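Local coordinates for protein bitiscetin (Bitis arietans, PDB 1JWI) that binds von Willebrand factor and induces its interaction with platelet GPIb-alpha through the A1 domain, which leads to platelet aggregation, at residues L70-K75 / P97-G102; G23-A28 / D65-L70; T76-P81 / V90-D95; H38-D43 / P122-S127. All coordinates share one frame; numbering follows the deposited sequence.

Overall arrangement
Helix 25-34 begins in the first segment of contact 2. That contact closes a loop of 36 residues when strand 66-72 meets the start of the helix. Contact 4 opens inside this loop, at strand 38-39, and closes only at strand 121-126, so contacts 2 and 4 cross. They touch each other: contact 2 sets helix 25-34 on strand 66-72, and contact 4 pairs two strands of the other sheet. Contact 1 is nested within the loop of contact 4. It shares Leu70 with contact 2 and pairs strands 66-72 and 100-103. Contact 3, nested inside contact 1, pinches the long loop. Its centre lies about 21 Å from the centre of the chain, and Cys79 there is disulfide-bonded to the second chain.

Contact 1 of 4, residues L70-K75 / P97-G102; sequences LRDESK and PTKCFG
Lys99 and Phe101 meet Asp72 and Leu70 where strands 66-72 and 100-103 run antiparallel in the three-stranded sheet of the C-type lectin fold. Arg71 and Cys100 form a non-hydrogen-bonded pair between two backbone bonds. Asp72 N donates to Lys99 O at 2.7 Å, almost straight at 176°. Phe101 N donates to Leu70 O at 3.1 Å.

Lys99 is the main side chain of the contact. Lys99 CB lies 4.0 Å from Asp72 CB. The side chain then bends at chi3 (80°), and this carries Lys99 NZ to Ser74 O at 2.6 Å. NZ also bonds to Thr76 O, so one ammonium group holds two carbonyls of the departing loop.

Phe101 packs on Leu70. Leu70 CD2 sits 4.0 Å above one ring face, offset toward the rim, while Leu70 O lies in plane at the ring edge. An aromatic side chain of the other chain meets Phe101 edge-to-face. Leu70, Arg71 and Asp72 also pair with a strand of that chain, so the sheet continues across the interface.

Asp72 shapes the turn that follows. Asp72 OD2 accepts from Ser74 N at 3.0 Å, which makes an Asx turn, and from Ser74 OG at 2.7 Å. Both donors come from the same face of the carboxylate. The other oxygen, Asp72 OD1, receives a bond at 2.6 Å from a water that also donates to Thr98 O.

Contact 2 of 4, residues G23-A28 / D65-L70; sequences GTWEDA and DAWIGL
Trp25 and Trp67 hold the start of helix 25-34 against strand 66-72, in the core of the C-type lectin domain.

Two hydrogen bonds link the segments, and each uses an indole N-H and a backbone carbonyl. Trp67 NE1 donates to Gly23 O at 2.9 Å, with the oxygen close to the ring plane. Trp25 NE1 donates to Ile68 O, also at 2.9 Å, with the oxygen tilted 18° out of its ring plane. Each tryptophan thus satisfies its buried N-H on the opposite segment, and the two bonds fix how the rings are turned.

The aromatic contact is T-shaped. The edge of Trp25 points at the face of Trp67, with the planes at 88°. Trp25 CD1 comes to 3.5 Å from Trp67 CE3. Trp25 CB stands over the six-membered ring of Trp67, 4.0 Å from its centroid, as a CH-pi contact. With CG anti to the backbone N (chi1 -171°), the Trp25 indole passes this face and continues to Ile68 and Gly69. Apolar packing adds Ala28 CB, 4.2 Å from Trp67 CD1.

Within the first segment, Thr24 is the N-cap of the helix, and Thr24 OG1 accepts from Asp27 N at 3.3 Å.

Three further strands complete the setting. Both tryptophans touch Cys100 of strand 100-103, while Trp67 also packs on Leu115 of strand 112-115 and Phe123 of strand 121-126.

Contact 3 of 4, residues T76-P81 / V90-D95; sequences TQQCSP and VYENVD
The long loop between strands 66-72 and 100-103 of this C-type lectin domain, the element that snaclec subunits typically exchange when they form heterodimers, is pinched together here by Glu92 and Gln77. Neither segment has regular secondary structure. Side chains bonded to backbone do most of the joining.

The Glu92 carboxylate takes two successive backbone N-H groups. Gln77 N donates to Glu92 OE1 at 2.6 Å with a nearly straight angle of 169°. Gln78 N donates to Glu92 OE2 at 3.2 Å. Both donors come on the syn side, somewhat out of the carboxylate plane. This two-point grip fixes the rotation of the group and would be expected to suit its charged form.

Gln77 returns the contact in the opposite direction. Its extended side chain lies alongside that of Glu92, pointing the other way, and the amide stacks on the carboxylate with the planes 29° apart. Gln77 OE1 accepts from Val94 N at 2.7 Å, nearly along the C=O axis. Gln77 NE2 makes a weak bond to Glu92 O at 3.3 Å.

Val94 CG2 packs against Gln78 CG at 3.9 Å. The neighbouring Cys79 forms the disulfide to the other chain, and Asn93 and Asp95 bond to that chain through their backbones.

Thr76 brings its CB to 3.2 Å from Glu92 OE1. On its own segment, Thr76 OG1 donates to Gln78 O at 2.6 Å.

Contact 4 of 4, residues H38-D43 / P122-S127; sequences HLASID and PFICKS
His38 and Lys126 form an antiparallel hydrogen-bonded pair, but the touching parts run 87° apart from end to end, so the pairing is short. Lys126 N donates to His38 O at 2.9 Å, and His38 N donates to Lys126 O at 3.0 Å. Ala40 N adds a third backbone bond, to Ile124 O at 2.9 Å. Leu39 and Cys125 make the non-hydrogen-bonded pair between, and their side chains diverge.

Lys126 has the most surface buried of any residue here. Lys126 CB lies 3.8 Å from Ala40 CA. From there the side chain is fully extended, with CG anti to the backbone N (chi1 170°), and runs along to Ser41. Lys126 NZ donates to Ser41 O at 3.0 Å, from above the carbonyl plane, and to Ser41 OG at 3.1 Å. The same ammonium forms a salt bridge with Glu47 of helix 45-58. Ser41 OG also bonds to an acidic side chain of the other chain, so Ser41 links the lysine to the subunit interface.

The remaining contacts are apolar. The methyl of Ala40 sits against Ile124, with Ala40 CB 3.7 Å from Ile124 CD1. Leu39 crosses Phe123 at about a right angle and brings CD2 to 3.8 Å from Phe123 CB.

In the four-stranded antiparallel sheet of the C-type lectin domain, strand 121-126 lies between strand 14-20 and strand 38-39, which is outermost within this chain. Helix 25-34 packs on Leu39, supplies Glu29 as partner of His38 ND1, and is tied to strand 121-126 by the Cys125-Cys32 disulfide. Ile124 rests on Val51 of helix 45-58.

Contact 1 of 4, residues L70-K75 / P97-G102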
loop_
_atom_site.group_PDB
_atom_site.type_symbol
_atom_site.label_atom_id
_atom_site.label_comp_id
_atom_site.label_asym_id
_atom_site.label_seq_id
_atom_site.Cartn_x
_atom_site.Cartn_y
_atom_site.Cartn_z
ATOM N N LEU A 70 -14.084 0.677 2.418
ATOM C CA LEU A 70 -13.177 -0.365 1.953
ATOM C C LEU A 70 -11.895 -0.460 2.782
ATOM O O LEU A 70 -11.296 0.564 3.116
ATOM C CB LEU A 70 -12.828 -0.100 0.492
ATOM C CG LEU A 70 -12.085 -1.206 -0.244
ATOM C CD1 LEU A 70 -12.973 -2.442 -0.351
ATOM C CD2 LEU A 70 -11.698 -0.702 -1.632
ATOM N N ARG A 71 -11.481 -1.687 3.111
ATOM C CA ARG A 71 -10.264 -1.913 3.890
ATOM C C ARG A 71 -9.501 -3.177 3.471
ATOM O O ARG A 71 -10.104 -4.184 3.085
ATOM C CB ARG A 71 -10.581 -2.013 5.389
ATOM C CG ARG A 71 -9.327 -2.147 6.264
ATOM C CD ARG A 71 -9.611 -2.024 7.765
ATOM N NE ARG A 71 -10.346 -3.164 8.305
ATOM C CZ ARG A 71 -10.642 -3.325 9.594
ATOM N NH1 ARG A 71 -10.266 -2.418 10.485
ATOM N NH2 ARG A 71 -11.315 -4.396 9.996
ATOM N N ASP A 72 -8.175 -3.103 3.541
ATOM C CA ASP A 72 -7.316 -4.240 3.221
ATOM C C ASP A 72 -7.273 -5.067 4.507
ATOM O O ASP A 72 -6.671 -4.653 5.491
ATOM C CB ASP A 72 -5.907 -3.759 2.847
ATOM C CG ASP A 72 -4.907 -4.910 2.696
ATOM O OD1 ASP A 72 -3.708 -4.630 2.484
ATOM O OD2 ASP A 72 -5.313 -6.087 2.788
ATOM N N GLU A 73 -7.914 -6.228 4.492
ATOM C CA GLU A 73 -7.980 -7.079 5.675
ATOM C C GLU A 73 -6.792 -8.004 5.951
ATOM O O GLU A 73 -6.842 -8.799 6.892
ATOM C CB GLU A 73 -9.259 -7.919 5.628
ATOM C CG GLU A 73 -10.118 -7.801 6.870
ATOM C CD GLU A 73 -10.636 -6.395 7.078
ATOM O OE1 GLU A 73 -11.328 -5.878 6.173
ATOM O OE2 GLU A 73 -10.352 -5.808 8.145
ATOM N N SER A 74 -5.729 -7.927 5.156
ATOM C CA SER A 74 -4.584 -8.798 5.415
ATOM C C SER A 74 -4.009 -8.494 6.799
ATOM O O SER A 74 -4.071 -7.361 7.266
ATOM C CB SER A 74 -3.518 -8.651 4.315
ATOM O OG SER A 74 -3.229 -7.299 4.023
ATOM N N LYS A 75 -3.460 -9.504 7.465
ATOM C CA LYS A 75 -2.927 -9.292 8.809
ATOM C C LYS A 75 -1.530 -8.686 8.812
ATOM O O LYS A 75 -1.088 -8.155 9.829
ATOM C CB LYS A 75 -2.931 -10.605 9.601
ATOM C CG LYS A 75 -2.039 -11.692 9.023
ATOM C CD LYS A 75 -1.998 -12.932 9.924
ATOM C CE LYS A 75 -1.179 -12.703 11.199
ATOM N NZ LYS A 75 -1.717 -11.619 12.079
ATOM N N PRO A 97 1.884 1.919 7.230
ATOM C CA PRO A 97 0.941 1.070 6.499
ATOM C C PRO A 97 -0.292 1.857 6.074
ATOM O O PRO A 97 -0.791 2.696 6.826
ATOM C CB PRO A 97 0.600 -0.021 7.512
ATOM C CG PRO A 97 1.877 -0.132 8.318
ATOM C CD PRO A 97 2.226 1.322 8.533
ATOM N N THR A 98 -0.777 1.582 4.867
ATOM C CA THR A 98 -1.954 2.262 4.334
ATOM C C THR A 98 -2.958 1.166 3.966
ATOM O O THR A 98 -2.921 0.631 2.857
ATOM C CB THR A 98 -1.578 3.086 3.075
ATOM O OG1 THR A 98 -0.777 2.277 2.194
ATOM C CG2 THR A 98 -0.794 4.337 3.470
ATOM N N LYS A 99 -3.852 0.835 4.896
ATOM C CA LYS A 99 -4.805 -0.248 4.656
ATOM C C LYS A 99 -6.269 0.149 4.532
ATOM O O LYS A 99 -7.119 -0.700 4.267
ATOM C CB LYS A 99 -4.632 -1.310 5.753
ATOM C CG LYS A 99 -3.177 -1.764 5.870
ATOM C CD LYS A 99 -2.932 -2.706 7.024
ATOM C CE LYS A 99 -3.341 -4.123 6.688
ATOM N NZ LYS A 99 -2.998 -5.022 7.818
ATOM N N CYS A 100 -6.556 1.433 4.714
ATOM C CA CYS A 100 -7.917 1.951 4.609
ATOM C C CYS A 100 -8.033 2.813 3.348
ATOM O O CYS A 100 -7.072 3.483 2.956
ATOM C CB CYS A 100 -8.272 2.778 5.853
ATOM S SG CYS A 100 -8.519 1.745 7.337
ATOM N N PHE A 101 -9.209 2.810 2.727
ATOM C CA PHE A 101 -9.423 3.575 1.503
ATOM C C PHE A 101 -10.390 4.742 1.603
ATOM O O PHE A 101 -11.341 4.725 2.386
ATOM C CB PHE A 101 -9.875 2.647 0.372
ATOM C CG PHE A 101 -8.811 1.682 -0.073
ATOM C CD1 PHE A 101 -8.519 0.549 0.689
ATOM C CD2 PHE A 101 -8.077 1.915 -1.242
ATOM C CE1 PHE A 101 -7.508 -0.340 0.294
ATOM C CE2 PHE A 101 -7.066 1.038 -1.644
ATOM C CZ PHE A 101 -6.780 -0.088 -0.879
ATOM N N GLY A 102 -10.133 5.757 0.780
ATOM C CA GLY A 102 -10.974 6.931 0.763
ATOM C C GLY A 102 -11.010 7.551 -0.621
ATOM O O GLY A 102 -10.238 7.166 -1.507
HETATM O O HOH W 1 -2.420 -2.416 2.188
#

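Contact 2 of 4, residues G23-A28 / D65-L70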
loop_
_atom_site.group_PDB
_atom_site.type_symbol
_atom_site.label_atom_id
_atom_site.label_comp_id
_atom_site.label_asym_id
_atom_site.label_seq_id
_atom_site.Cartn_x
_atom_site.Cartn_y
_atom_site.Cartn_z
ATOM N N GLY A 23 -12.663 12.000 11.529
ATOM C CA GLY A 23 -12.422 10.888 12.432
ATOM C C GLY A 23 -11.578 9.828 11.762
ATOM O O GLY A 23 -11.416 9.845 10.540
ATOM N N THR A 24 -11.029 8.911 12.551
ATOM C CA THR A 24 -10.219 7.843 11.991
ATOM C C THR A 24 -11.193 6.914 11.280
ATOM O O THR A 24 -12.393 6.959 11.542
ATOM C CB THR A 24 -9.464 7.059 13.091
ATOM O OG1 THR A 24 -10.396 6.327 13.894
ATOM C CG2 THR A 24 -8.680 8.016 13.978
ATOM N N TRP A 25 -10.681 6.081 10.378
ATOM C CA TRP A 25 -11.533 5.166 9.627
ATOM C C TRP A 25 -12.413 4.344 10.562
ATOM O O TRP A 25 -13.624 4.240 10.359
ATOM C CB TRP A 25 -10.683 4.226 8.767
ATOM C CG TRP A 25 -11.487 3.401 7.801
ATOM C CD1 TRP A 25 -11.855 3.748 6.529
ATOM C CD2 TRP A 25 -12.003 2.082 8.022
ATOM N NE1 TRP A 25 -12.560 2.718 5.942
ATOM C CE2 TRP A 25 -12.666 1.685 6.836
ATOM C CE3 TRP A 25 -11.966 1.193 9.108
ATOM C CZ2 TRP A 25 -13.286 0.437 6.705
ATOM C CZ3 TRP A 25 -12.584 -0.049 8.975
ATOM C CH2 TRP A 25 -13.234 -0.414 7.778
ATOM N N GLU A 26 -11.805 3.767 11.592
ATOM C CA GLU A 26 -12.548 2.940 12.538
ATOM C C GLU A 26 -13.663 3.720 13.243
ATOM O O GLU A 26 -14.797 3.242 13.322
ATOM C CB GLU A 26 -11.592 2.320 13.567
ATOM C CG GLU A 26 -12.040 0.940 14.043
ATOM C CD GLU A 26 -10.996 0.227 14.892
ATOM O OE1 GLU A 26 -9.838 0.093 14.438
ATOM O OE2 GLU A 26 -11.339 -0.209 16.012
ATOM N N ASP A 27 -13.354 4.914 13.750
ATOM C CA ASP A 27 -14.377 5.713 14.422
ATOM C C ASP A 27 -15.481 6.060 13.434
ATOM O O ASP A 27 -16.667 6.068 13.773
ATOM C CB ASP A 27 -13.791 7.014 14.986
ATOM C CG ASP A 27 -12.810 6.779 16.125
ATOM O OD1 ASP A 27 -12.982 5.797 16.882
ATOM O OD2 ASP A 27 -11.874 7.591 16.271
ATOM N N ALA A 28 -15.076 6.353 12.201
ATOM C CA ALA A 28 -16.024 6.708 11.157
ATOM C C ALA A 28 -17.051 5.592 10.989
ATOM O O ALA A 28 -18.255 5.846 11.014
ATOM C CB ALA A 28 -15.284 6.967 9.844
ATOM N N ASP A 65 -9.328 14.025 2.093
ATOM C CA ASP A 65 -9.799 12.854 1.378
ATOM C C ASP A 65 -11.047 12.501 2.195
ATOM O O ASP A 65 -11.259 13.056 3.277
ATOM C CB ASP A 65 -8.786 11.706 1.452
ATOM C CG ASP A 65 -7.460 12.042 0.772
ATOM O OD1 ASP A 65 -6.490 12.371 1.484
ATOM O OD2 ASP A 65 -7.390 11.985 -0.466
ATOM N N ALA A 66 -11.874 11.594 1.694
ATOM C CA ALA A 66 -13.071 11.205 2.433
ATOM C C ALA A 66 -13.159 9.686 2.548
ATOM O O ALA A 66 -13.089 8.976 1.546
ATOM C CB ALA A 66 -14.313 11.759 1.746
ATOM N N TRP A 67 -13.286 9.190 3.776
ATOM C CA TRP A 67 -13.384 7.755 4.038
ATOM C C TRP A 67 -14.585 7.060 3.410
ATOM O O TRP A 67 -15.704 7.589 3.434
ATOM C CB TRP A 67 -13.480 7.483 5.551
ATOM C CG TRP A 67 -12.251 7.773 6.353
ATOM C CD1 TRP A 67 -12.186 8.484 7.519
ATOM C CD2 TRP A 67 -10.925 7.301 6.097
ATOM N NE1 TRP A 67 -10.900 8.480 8.005
ATOM C CE2 TRP A 67 -10.106 7.760 7.152
ATOM C CE3 TRP A 67 -10.349 6.530 5.079
ATOM C CZ2 TRP A 67 -8.737 7.475 7.219
ATOM C CZ3 TRP A 67 -8.985 6.247 5.146
ATOM C CH2 TRP A 67 -8.198 6.718 6.208
ATOM N N ILE A 68 -14.343 5.877 2.851
ATOM C CA ILE A 68 -15.409 5.032 2.322
ATOM C C ILE A 68 -15.188 3.691 3.036
ATOM O O ILE A 68 -14.153 3.506 3.686
ATOM C CB ILE A 68 -15.376 4.843 0.775
ATOM C CG1 ILE A 68 -14.004 4.379 0.300
ATOM C CG2 ILE A 68 -15.813 6.137 0.093
ATOM C CD1 ILE A 68 -13.995 4.063 -1.201
ATOM N N GLY A 69 -16.133 2.767 2.922
ATOM C CA GLY A 69 -16.023 1.509 3.650
ATOM C C GLY A 69 -15.097 0.387 3.223
ATOM O O GLY A 69 -15.291 -0.743 3.651
ATOM N N LEU A 70 -14.084 0.677 2.418
ATOM C CA LEU A 70 -13.177 -0.365 1.953
ATOM C C LEU A 70 -11.895 -0.460 2.782
ATOM O O LEU A 70 -11.296 0.564 3.116
ATOM C CB LEU A 70 -12.828 -0.100 0.492
ATOM C CG LEU A 70 -12.085 -1.206 -0.244
ATOM C CD1 LEU A 70 -12.973 -2.442 -0.351
ATOM C CD2 LEU A 70 -11.698 -0.702 -1.632
#

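Contact 3 of 4, residues T76-P81 / V90-D95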
loop_
_atom_site.group_PDB
_atom_site.type_symbol
_atom_site.label_atom_id
_atom_site.label_comp_id
_atom_site.label_asym_id
_atom_site.label_seq_id
_atom_site.Cartn_x
_atom_site.Cartn_y
_atom_site.Cartn_z
ATOM N N THR A 76 -0.841 -8.766 7.675
ATOM C CA THR A 76 0.504 -8.204 7.547
ATOM C C THR A 76 0.437 -6.678 7.379
ATOM O O THR A 76 -0.640 -6.123 7.162
ATOM C CB THR A 76 1.246 -8.832 6.339
ATOM O OG1 THR A 76 0.337 -8.999 5.247
ATOM C CG2 THR A 76 1.822 -10.186 6.715
ATOM N N GLN A 77 1.578 -6.005 7.497
ATOM C CA GLN A 77 1.623 -4.550 7.350
ATOM C C GLN A 77 1.271 -4.137 5.923
ATOM O O GLN A 77 0.586 -3.141 5.709
ATOM C CB GLN A 77 3.009 -4.024 7.739
ATOM C CG GLN A 77 3.261 -4.054 9.244
ATOM C CD GLN A 77 4.698 -3.724 9.621
ATOM O OE1 GLN A 77 5.377 -2.963 8.935
ATOM N NE2 GLN A 77 5.160 -4.289 10.733
ATOM N N GLN A 78 1.759 -4.898 4.949
ATOM C CA GLN A 78 1.445 -4.636 3.553
ATOM C C GLN A 78 0.789 -5.910 3.020
ATOM O O GLN A 78 0.720 -6.919 3.727
ATOM C CB GLN A 78 2.696 -4.226 2.749
ATOM C CG GLN A 78 3.932 -5.094 2.928
ATOM C CD GLN A 78 3.822 -6.428 2.225
ATOM O OE1 GLN A 78 3.964 -7.482 2.851
ATOM N NE2 GLN A 78 3.581 -6.396 0.915
ATOM N N CYS A 79 0.318 -5.872 1.784
ATOM C CA CYS A 79 -0.411 -7.000 1.227
ATOM C C CYS A 79 0.297 -8.251 0.691
ATOM O O CYS A 79 -0.298 -9.329 0.661
ATOM C CB CYS A 79 -1.367 -6.445 0.177
ATOM S SG CYS A 79 -2.002 -7.639 -1.014
ATOM N N SER A 80 1.551 -8.141 0.279
ATOM C CA SER A 80 2.232 -9.318 -0.254
ATOM C C SER A 80 2.556 -10.379 0.801
ATOM O O SER A 80 3.198 -10.090 1.807
ATOM C CB SER A 80 3.521 -8.908 -0.958
ATOM O OG SER A 80 4.148 -10.049 -1.506
ATOM N N PRO A 81 2.107 -11.625 0.585
ATOM C CA PRO A 81 2.389 -12.689 1.552
ATOM C C PRO A 81 3.782 -13.314 1.363
ATOM O O PRO A 81 4.257 -14.049 2.228
ATOM C CB PRO A 81 1.256 -13.677 1.309
ATOM C CG PRO A 81 1.046 -13.561 -0.176
ATOM C CD PRO A 81 1.087 -12.061 -0.389
ATOM N N VAL A 90 7.325 -12.520 7.066
ATOM C CA VAL A 90 7.045 -12.650 8.492
ATOM C C VAL A 90 7.478 -11.345 9.142
ATOM O O VAL A 90 6.666 -10.644 9.749
ATOM C CB VAL A 90 7.818 -13.830 9.124
ATOM C CG1 VAL A 90 7.522 -13.893 10.624
ATOM C CG2 VAL A 90 7.411 -15.136 8.451
ATOM N N TYR A 91 8.757 -11.016 9.002
ATOM C CA TYR A 91 9.277 -9.759 9.540
ATOM C C TYR A 91 8.882 -8.648 8.564
ATOM O O TYR A 91 8.990 -8.825 7.353
ATOM C CB TYR A 91 10.807 -9.820 9.662
ATOM C CG TYR A 91 11.432 -8.494 10.045
ATOM C CD1 TYR A 91 11.289 -7.981 11.333
ATOM C CD2 TYR A 91 12.108 -7.724 9.101
ATOM C CE1 TYR A 91 11.794 -6.721 11.672
ATOM C CE2 TYR A 91 12.616 -6.466 9.424
ATOM C CZ TYR A 91 12.456 -5.969 10.709
ATOM O OH TYR A 91 12.931 -4.706 11.027
ATOM N N GLU A 92 8.420 -7.519 9.092
ATOM C CA GLU A 92 8.019 -6.367 8.270
ATOM C C GLU A 92 8.414 -5.065 8.962
ATOM O O GLU A 92 8.367 -4.972 10.186
ATOM C CB GLU A 92 6.501 -6.342 8.044
ATOM C CG GLU A 92 5.976 -7.383 7.069
ATOM C CD GLU A 92 4.496 -7.209 6.803
ATOM O OE1 GLU A 92 3.697 -7.430 7.739
ATOM O OE2 GLU A 92 4.137 -6.838 5.661
ATOM N N ASN A 93 8.783 -4.060 8.174
ATOM C CA ASN A 93 9.184 -2.774 8.733
ATOM C C ASN A 93 8.638 -1.648 7.858
ATOM O O ASN A 93 9.366 -0.732 7.484
ATOM C CB ASN A 93 10.717 -2.694 8.797
ATOM C CG ASN A 93 11.219 -1.670 9.802
ATOM O OD1 ASN A 93 12.403 -1.320 9.803
ATOM N ND2 ASN A 93 10.333 -1.200 10.673
ATOM N N VAL A 94 7.353 -1.728 7.512
ATOM C CA VAL A 94 6.721 -0.700 6.684
ATOM C C VAL A 94 6.633 0.606 7.485
ATOM O O VAL A 94 6.160 0.610 8.626
ATOM C CB VAL A 94 5.301 -1.141 6.231
ATOM C CG1 VAL A 94 4.599 0.008 5.517
ATOM C CG2 VAL A 94 5.400 -2.339 5.276
ATOM N N ASP A 95 7.101 1.699 6.883
ATOM C CA ASP A 95 7.113 3.012 7.536
ATOM C C ASP A 95 5.728 3.411 8.039
ATOM O O ASP A 95 5.536 3.642 9.233
ATOM C CB ASP A 95 7.631 4.078 6.569
ATOM C CG ASP A 95 7.902 5.408 7.252
ATOM O OD1 ASP A 95 7.867 6.447 6.556
ATOM O OD2 ASP A 95 8.163 5.416 8.478
HETATM O O HOH W 2 3.981 -7.143 10.969
#

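Contact 4 of 4, residues H38-D43 / P122-S127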
loop_
_atom_site.group_PDB
_atom_site.type_symbol
_atom_site.label_atom_id
_atom_site.label_comp_id
_atom_site.label_asym_id
_atom_site.label_seq_id
_atom_site.Cartn_x
_atom_site.Cartn_y
_atom_site.Cartn_z
ATOM N N HIS A 38 -23.371 2.110 7.543
ATOM C CA HIS A 38 -21.959 1.730 7.448
ATOM C C HIS A 38 -21.283 2.776 6.572
ATOM O O HIS A 38 -21.957 3.598 5.951
ATOM C CB HIS A 38 -21.798 0.377 6.733
ATOM C CG HIS A 38 -22.294 -0.802 7.512
ATOM N ND1 HIS A 38 -21.643 -1.286 8.625
ATOM C CD2 HIS A 38 -23.357 -1.618 7.311
ATOM C CE1 HIS A 38 -22.281 -2.354 9.074
ATOM N NE2 HIS A 38 -23.323 -2.577 8.296
ATOM N N LEU A 39 -19.954 2.742 6.524
ATOM C CA LEU A 39 -19.235 3.640 5.644
ATOM C C LEU A 39 -19.746 3.157 4.298
ATOM O O LEU A 39 -19.995 1.962 4.121
ATOM C CB LEU A 39 -17.723 3.427 5.749
ATOM C CG LEU A 39 -17.080 4.135 6.937
ATOM C CD1 LEU A 39 -15.614 3.736 7.061
ATOM C CD2 LEU A 39 -17.231 5.655 6.748
ATOM N N ALA A 40 -19.916 4.082 3.364
ATOM C CA ALA A 40 -20.436 3.762 2.044
ATOM C C ALA A 40 -19.675 2.693 1.273
ATOM O O ALA A 40 -18.442 2.667 1.257
ATOM C CB ALA A 40 -20.508 5.039 1.196
ATOM N N SER A 41 -20.433 1.804 0.644
ATOM C CA SER A 41 -19.876 0.766 -0.204
ATOM C C SER A 41 -20.386 1.258 -1.554
ATOM O O SER A 41 -21.478 1.824 -1.617
ATOM C CB SER A 41 -20.481 -0.596 0.121
ATOM O OG SER A 41 -21.852 -0.648 -0.238
ATOM N N ILE A 42 -19.604 1.067 -2.613
ATOM C CA ILE A 42 -19.980 1.518 -3.955
ATOM C C ILE A 42 -20.019 0.278 -4.842
ATOM O O ILE A 42 -19.027 -0.432 -4.953
ATOM C CB ILE A 42 -18.942 2.556 -4.475
ATOM C CG1 ILE A 42 -18.997 3.806 -3.580
ATOM C CG2 ILE A 42 -19.219 2.919 -5.923
ATOM C CD1 ILE A 42 -17.919 4.826 -3.861
ATOM N N ASP A 43 -21.163 0.007 -5.465
ATOM C CA ASP A 43 -21.269 -1.208 -6.269
ATOM C C ASP A 43 -21.325 -1.031 -7.776
ATOM O O ASP A 43 -21.273 -2.014 -8.508
ATOM C CB ASP A 43 -22.477 -2.031 -5.796
ATOM C CG ASP A 43 -22.265 -3.535 -5.960
ATOM O OD1 ASP A 43 -23.139 -4.313 -5.512
ATOM O OD2 ASP A 43 -21.231 -3.946 -6.530
ATOM N N PRO A 122 -12.997 13.495 6.767
ATOM C CA PRO A 122 -14.455 13.491 6.834
ATOM C C PRO A 122 -14.842 12.129 6.254
ATOM O O PRO A 122 -13.981 11.406 5.729
ATOM C CB PRO A 122 -14.851 14.667 5.934
ATOM C CG PRO A 122 -13.724 14.763 4.965
ATOM C CD PRO A 122 -12.514 14.536 5.844
ATOM N N PHE A 123 -16.112 11.764 6.336
ATOM C CA PHE A 123 -16.522 10.463 5.830
ATOM C C PHE A 123 -17.948 10.436 5.318
ATOM O O PHE A 123 -18.709 11.389 5.492
ATOM C CB PHE A 123 -16.344 9.396 6.911
ATOM C CG PHE A 123 -17.036 9.719 8.200
ATOM C CD1 PHE A 123 -16.474 10.614 9.103
ATOM C CD2 PHE A 123 -18.256 9.129 8.510
ATOM C CE1 PHE A 123 -17.117 10.915 10.302
ATOM C CE2 PHE A 123 -18.907 9.423 9.708
ATOM C CZ PHE A 123 -18.334 10.322 10.607
ATOM N N ILE A 124 -18.300 9.327 4.685
ATOM C CA ILE A 124 -19.619 9.176 4.106
ATOM C C ILE A 124 -20.309 7.901 4.555
ATOM O O ILE A 124 -19.781 6.800 4.385
ATOM C CB ILE A 124 -19.528 9.176 2.568
ATOM C CG1 ILE A 124 -20.898 8.870 1.965
ATOM C CG2 ILE A 124 -18.501 8.149 2.113
ATOM C CD1 ILE A 124 -20.874 8.688 0.472
ATOM N N CYS A 125 -21.499 8.071 5.126
ATOM C CA CYS A 125 -22.305 6.953 5.595
ATOM C C CYS A 125 -23.378 6.590 4.568
ATOM O O CYS A 125 -23.798 7.420 3.754
ATOM C CB CYS A 125 -22.979 7.299 6.923
ATOM S SG CYS A 125 -21.845 7.628 8.305
ATOM N N LYS A 126 -23.801 5.335 4.616
ATOM C CA LYS A 126 -24.826 4.817 3.726
ATOM C C LYS A 126 -25.695 3.853 4.533
ATOM O O LYS A 126 -25.179 2.995 5.257
ATOM C CB LYS A 126 -24.165 4.090 2.554
ATOM C CG LYS A 126 -25.102 3.291 1.671
ATOM C CD LYS A 126 -24.300 2.597 0.583
ATOM C CE LYS A 126 -25.156 1.654 -0.242
ATOM N NZ LYS A 126 -24.323 0.899 -1.226
ATOM N N SER A 127 -27.012 4.010 4.432
ATOM C CA SER A 127 -27.929 3.136 5.152
ATOM C C SER A 127 -29.177 2.885 4.310
ATOM O O SER A 127 -29.426 3.695 3.390
ATOM C CB SER A 127 -28.316 3.758 6.497
ATOM O OG SER A 127 -29.078 4.939 6.325
#